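Local coordinates for uncharacterized protein MG296 homolog (Mycoplasma pneumoniae, PDB 2I15), which is of unknown function, an uncharacterised all-alpha protein of the Mg296 family, at residues A[20-24]-A[25-29]. Numbering follows the deposited sequence.
Sequences TEFEK and VDFET
Phe22 runs alongside Phe27, the two side chains heading in the same direction, and the tip of the first meets the second ring at its edge: Phe22 CZ sits 3.8 Å from Phe27 CD1, close to the plane of the Phe27 ring. Each side chain has CG anti to its own backbone N (chi1 169° for Phe22 and 170° for Phe27), which carries both rings to the same side, where they touch. Phe30, on the next turn of helix 27-41 after Phe27, meets the Phe22 ring edge-to-face. A water joins the backbone carbonyls, donating to Phe22 O at 2.6 Å and to Val25 O at 3.0 Å, and it also sits over the centre of one face of the Phe22 ring. This is a short helix-helix connection at the surface, where helix 9-23 ends and helix 27-41 begins, far from the centre of the chain. Val25 turns CG1 back to 3.6 Å from Phe22 O. Just past the C-terminal end of helix 9-23, Lys24 reaches back along the last turn, its chain bending at chi4, to form a salt bridge from NZ to Glu21 OE2 at 3.1 Å, meeting the carboxylate from above its plane. At the start of helix 27-41 Asp26 is the N-cap: OD2 takes a hydrogen bond from Thr29 OG1 at 2.7 Å, on the anti side of the carboxylate, and a weak one from Thr29 N at 3.2 Å.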
loop_
_atom_site.group_PDB
_atom_site.type_symbol
_atom_site.label_atom_id
_atom_site.label_comp_id
_atom_site.label_asym_id
_atom_site.label_seq_id
_atom_site.Cartn_x
_atom_site.Cartn_y
_atom_site.Cartn_z
ATOM N N THR A 20 32.727 27.765 -10.173
ATOM C CA THR A 20 33.696 26.839 -10.775
ATOM C C THR A 20 33.024 25.481 -11.037
ATOM O O THR A 20 33.241 24.822 -12.059
ATOM C CB THR A 20 34.898 26.636 -9.836
ATOM O OG1 THR A 20 35.595 27.882 -9.676
ATOM C CG2 THR A 20 35.870 25.612 -10.431
ATOM N N GLU A 21 32.229 25.066 -10.065
ATOM C CA GLU A 21 31.485 23.827 -10.134
ATOM C C GLU A 21 30.668 23.824 -11.440
ATOM O O GLU A 21 30.717 22.875 -12.221
ATOM C CB GLU A 21 30.580 23.766 -8.912
ATOM C CG GLU A 21 30.460 22.411 -8.213
ATOM C CD GLU A 21 31.767 21.657 -8.043
ATOM O OE1 GLU A 21 32.820 22.295 -7.860
ATOM O OE2 GLU A 21 31.721 20.410 -8.079
ATOM N N PHE A 22 29.952 24.921 -11.669
ATOM C CA PHE A 22 29.107 25.132 -12.843
ATOM C C PHE A 22 29.818 25.121 -14.199
ATOM O O PHE A 22 29.274 24.633 -15.196
ATOM C CB PHE A 22 28.375 26.470 -12.690
ATOM C CG PHE A 22 27.677 26.932 -13.937
ATOM C CD1 PHE A 22 26.443 26.396 -14.303
ATOM C CD2 PHE A 22 28.249 27.917 -14.748
ATOM C CE1 PHE A 22 25.794 26.830 -15.440
ATOM C CE2 PHE A 22 27.594 28.357 -15.901
ATOM C CZ PHE A 22 26.369 27.813 -16.243
ATOM N N GLU A 23 31.031 25.654 -14.238
ATOM C CA GLU A 23 31.775 25.736 -15.487
ATOM C C GLU A 23 32.404 24.409 -15.904
ATOM O O GLU A 23 32.642 24.163 -17.093
ATOM C CB GLU A 23 32.849 26.829 -15.363
ATOM C CG GLU A 23 32.357 28.025 -14.578
ATOM C CD GLU A 23 33.445 29.025 -14.253
ATOM O OE1 GLU A 23 34.550 28.596 -13.852
ATOM O OE2 GLU A 23 33.186 30.244 -14.380
ATOM N N LYS A 24 32.653 23.549 -14.922
ATOM C CA LYS A 24 33.276 22.247 -15.162
ATOM C C LYS A 24 32.275 21.111 -15.332
ATOM O O LYS A 24 32.629 19.938 -15.210
ATOM C CB LYS A 24 34.235 21.908 -14.014
ATOM C CG LYS A 24 33.571 21.641 -12.659
ATOM C CD LYS A 24 34.556 20.957 -11.700
ATOM C CE LYS A 24 34.019 20.826 -10.279
ATOM N NZ LYS A 24 33.998 19.410 -9.848
ATOM N N VAL A 25 31.024 21.458 -15.602
ATOM C CA VAL A 25 29.966 20.463 -15.796
ATOM C C VAL A 25 29.440 20.733 -17.209
ATOM O O VAL A 25 29.515 21.867 -17.680
ATOM C CB VAL A 25 28.825 20.667 -14.715
ATOM C CG1 VAL A 25 27.627 21.378 -15.307
ATOM C CG2 VAL A 25 28.421 19.364 -14.115
ATOM N N ASP A 26 28.923 19.720 -17.893
ATOM C CA ASP A 26 28.379 19.946 -19.233
ATOM C C ASP A 26 27.206 20.908 -19.054
ATOM O O ASP A 26 26.244 20.566 -18.361
ATOM C CB ASP A 26 27.883 18.633 -19.845
ATOM C CG ASP A 26 27.451 18.794 -21.291
ATOM O OD1 ASP A 26 28.287 19.221 -22.118
ATOM O OD2 ASP A 26 26.275 18.499 -21.613
ATOM N N PHE A 27 27.284 22.096 -19.668
ATOM C CA PHE A 27 26.220 23.105 -19.522
ATOM C C PHE A 27 24.841 22.606 -19.894
ATOM O O PHE A 27 23.912 22.661 -19.089
ATOM C CB PHE A 27 26.481 24.382 -20.351
ATOM C CG PHE A 27 25.282 25.300 -20.396
ATOM C CD1 PHE A 27 24.919 26.047 -19.272
ATOM C CD2 PHE A 27 24.437 25.308 -21.505
ATOM C CE1 PHE A 27 23.718 26.770 -19.244
ATOM C CE2 PHE A 27 23.221 26.030 -21.490
ATOM C CZ PHE A 27 22.868 26.760 -20.362
ATOM N N GLU A 28 24.718 22.155 -21.135
ATOM C CA GLU A 28 23.464 21.650 -21.668
ATOM C C GLU A 28 22.830 20.495 -20.862
ATOM O O GLU A 28 21.610 20.314 -20.898
ATOM C CB GLU A 28 23.687 21.206 -23.110
ATOM C CG GLU A 28 22.623 21.696 -24.068
ATOM C CD GLU A 28 22.743 23.174 -24.378
ATOM O OE1 GLU A 28 23.835 23.607 -24.812
ATOM O OE2 GLU A 28 21.739 23.895 -24.200
ATOM N N THR A 29 23.641 19.707 -20.156
ATOM C CA THR A 29 23.119 18.598 -19.356
ATOM C C THR A 29 22.647 19.184 -18.039
ATOM O O THR A 29 21.618 18.774 -17.492
ATOM C CB THR A 29 24.206 17.545 -19.032
ATOM O OG1 THR A 29 24.627 16.905 -20.241
ATOM C CG2 THR A 29 23.669 16.499 -18.065
HETATM O O HOH W 1 28.257 24.604 -17.598
#